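Local coordinates for putative exonuclease (Eubacterium rectale, PDB 3L0A), which is probably a hydrolase of the PDDEXK nuclease-like clan, possibly an exonuclease, and binds a zinc ion through four cysteines, at residues L153-V156 with G160-D163. Residues are numbered along the deposited sequence; the frame is centred on the assembly and turned at random.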
ATOM      1  N   LEU A 153      -2.507  14.476   6.483  1.00 26.14           N
ATOM      2  CA  LEU A 153      -1.978  14.512   7.847  1.00 26.15           C
ATOM      3  C   LEU A 153      -1.383  13.148   8.183  1.00 27.79           C
ATOM      4  O   LEU A 153      -1.883  12.106   7.685  1.00 28.35           O
ATOM      5  CB  LEU A 153      -3.086  14.884   8.838  1.00 25.34           C
ATOM      6  CG  LEU A 153      -3.819  16.229   8.622  1.00 24.70           C
ATOM      7  CD1 LEU A 153      -4.726  16.622   9.819  1.00 23.34           C
ATOM      8  CD2 LEU A 153      -2.846  17.341   8.333  1.00 15.32           C
ATOM      9  N   LYS A 154      -0.318  13.139   8.991  1.00 29.21           N
ATOM     10  CA  LYS A 154       0.327  11.887   9.430  1.00 31.68           C
ATOM     11  C   LYS A 154       0.387  11.780  10.959  1.00 32.79           C
ATOM     12  O   LYS A 154       0.670  12.756  11.669  1.00 32.64           O
ATOM     13  CB  LYS A 154       1.733  11.719   8.819  1.00 31.79           C
ATOM     14  CG  LYS A 154       1.736  11.664   7.282  1.00 34.91           C
ATOM     15  CD  LYS A 154       2.814  10.720   6.696  1.00 39.53           C
ATOM     16  CE  LYS A 154       3.063  10.886   5.149  1.00 42.05           C
ATOM     17  NZ  LYS A 154       1.861  10.687   4.257  1.00 42.84           N
ATOM     18  N   TRP A 155       0.100  10.576  11.447  1.00 34.41           N
ATOM     19  CA  TRP A 155       0.048  10.284  12.874  1.00 35.43           C
ATOM     20  C   TRP A 155       1.451  10.237  13.458  1.00 35.42           C
ATOM     21  O   TRP A 155       2.318   9.557  12.920  1.00 35.85           O
ATOM     22  CB  TRP A 155      -0.627   8.926  13.101  1.00 36.23           C
ATOM     23  CG  TRP A 155      -0.759   8.580  14.534  1.00 38.18           C
ATOM     24  CD1 TRP A 155       0.040   7.733  15.249  1.00 42.29           C
ATOM     25  CD2 TRP A 155      -1.729   9.093  15.449  1.00 39.22           C
ATOM     26  NE1 TRP A 155      -0.388   7.680  16.559  1.00 43.47           N
ATOM     27  CE2 TRP A 155      -1.466   8.516  16.704  1.00 41.29           C
ATOM     28  CE3 TRP A 155      -2.793   9.990  15.329  1.00 40.13           C
ATOM     29  CZ2 TRP A 155      -2.230   8.803  17.830  1.00 41.80           C
ATOM     30  CZ3 TRP A 155      -3.553  10.278  16.448  1.00 40.37           C
ATOM     31  CH2 TRP A 155      -3.270   9.687  17.682  1.00 41.59           C
ATOM     32  N   VAL A 156       1.671  10.957  14.545  1.00 35.43           N
ATOM     33  CA  VAL A 156       2.940  10.887  15.265  1.00 36.11           C
ATOM     34  C   VAL A 156       2.627  10.445  16.693  1.00 37.26           C
ATOM     35  O   VAL A 156       1.700  10.987  17.336  1.00 36.05           O
ATOM     36  CB  VAL A 156       3.715  12.235  15.247  1.00 35.82           C
ATOM     37  CG1 VAL A 156       4.772  12.265  16.325  1.00 35.47           C
ATOM     38  CG2 VAL A 156       4.333  12.476  13.888  1.00 33.30           C
ATOM     39  N   GLY A 160       0.030  12.915  17.813  1.00 39.01           N
ATOM     40  CA  GLY A 160      -1.226  12.843  17.022  1.00 37.94           C
ATOM     41  C   GLY A 160      -1.044  13.324  15.573  1.00 37.04           C
ATOM     42  O   GLY A 160       0.066  13.306  15.045  1.00 37.31           O
ATOM     43  N   TYR A 161      -2.114  13.778  14.927  1.00 35.46           N
ATOM     44  CA  TYR A 161      -2.041  14.156  13.515  1.00 34.12           C
ATOM     45  C   TYR A 161      -1.220  15.425  13.293  1.00 31.94           C
ATOM     46  O   TYR A 161      -1.440  16.463  13.923  1.00 31.54           O
ATOM     47  CB  TYR A 161      -3.435  14.334  12.931  1.00 34.43           C
ATOM     48  CG  TYR A 161      -4.110  13.025  12.694  1.00 37.53           C
ATOM     49  CD1 TYR A 161      -3.567  12.107  11.802  1.00 39.60           C
ATOM     50  CD2 TYR A 161      -5.284  12.693  13.368  1.00 41.08           C
ATOM     51  CE1 TYR A 161      -4.171  10.881  11.570  1.00 41.55           C
ATOM     52  CE2 TYR A 161      -5.906  11.471  13.155  1.00 43.07           C
ATOM     53  CZ  TYR A 161      -5.341  10.560  12.248  1.00 44.78           C
ATOM     54  OH  TYR A 161      -5.951   9.327  12.017  1.00 47.44           O
ATOM     55  N   LEU A 162      -0.269  15.325  12.378  1.00 29.14           N
ATOM     56  CA  LEU A 162       0.614  16.434  12.092  1.00 27.11           C
ATOM     57  C   LEU A 162       0.568  16.794  10.591  1.00 25.34           C
ATOM     58  O   LEU A 162       0.524  15.936   9.709  1.00 23.64           O
ATOM     59  CB  LEU A 162       2.029  16.063  12.564  1.00 26.70           C
ATOM     60  CG  LEU A 162       2.890  17.165  13.177  1.00 26.53           C
ATOM     61  CD1 LEU A 162       2.100  18.070  14.173  1.00 23.83           C
ATOM     62  CD2 LEU A 162       4.106  16.517  13.848  1.00 22.61           C
ATOM     63  N   ASP A 163       0.537  18.091  10.308  1.00 23.95           N
ATOM     64  CA  ASP A 163       0.607  18.611   8.935  1.00 22.28           C
ATOM     65  C   ASP A 163       1.976  18.294   8.357  1.00 21.24           C
ATOM     66  O   ASP A 163       2.911  18.057   9.108  1.00 20.15           O
ATOM     67  CB  ASP A 163       0.478  20.129   8.973  1.00 22.20           C
ATOM     68  CG  ASP A 163       1.564  20.743   9.821  1.00 20.78           C
ATOM     69  OD1 ASP A 163       1.422  20.699  11.063  1.00 18.11           O
ATOM     70  OD2 ASP A 163       2.567  21.177   9.254  1.00 19.72           O
TER
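Trp155 and Tyr161 meet across a short antiparallel beta hairpin, strand 154-156 paired with strand 160-162. They form its central non-hydrogen-bonded pair, and their rings meet in a T-shaped stack. The edge of the indole six-membered ring points at the phenol face, with the planes at 79° and the centroid of that six-membered ring 5.2 Å from that of the Tyr161 ring. Trp155 CE3 sits over the middle of the Tyr161 ring. With CG anti to the backbone N (chi1 -178°) and the ring turned by chi2, the six-membered side of the indole reaches over to the second strand. One indole face then lies against the backbone of Gly160. Gly160 CA makes a CH-pi contact 3.7 Å from the centroid of the Trp155 six-membered ring.

Val156 and Leu162 lie on the other face of the hairpin. Their branches cross at a slant, with Val156 CG2 4.0 Å from Leu162 CD2, and both side chains also touch Tyr31. At the open end Leu153 CD1 packs on Tyr161 CB, the two side chains crossing at about a right angle. Leu153 also packs on Leu262 of a second subunit. Asp163 ends the hairpin as the N-cap of helix 164-167, and its OD1 forms a salt bridge with Arg166. Two pairs of backbone hydrogen bonds hold the strands together. Next to the turn, Gly160 N donates to Val156 O at 2.6 Å, nearly straight at 172° and in the carbonyl plane.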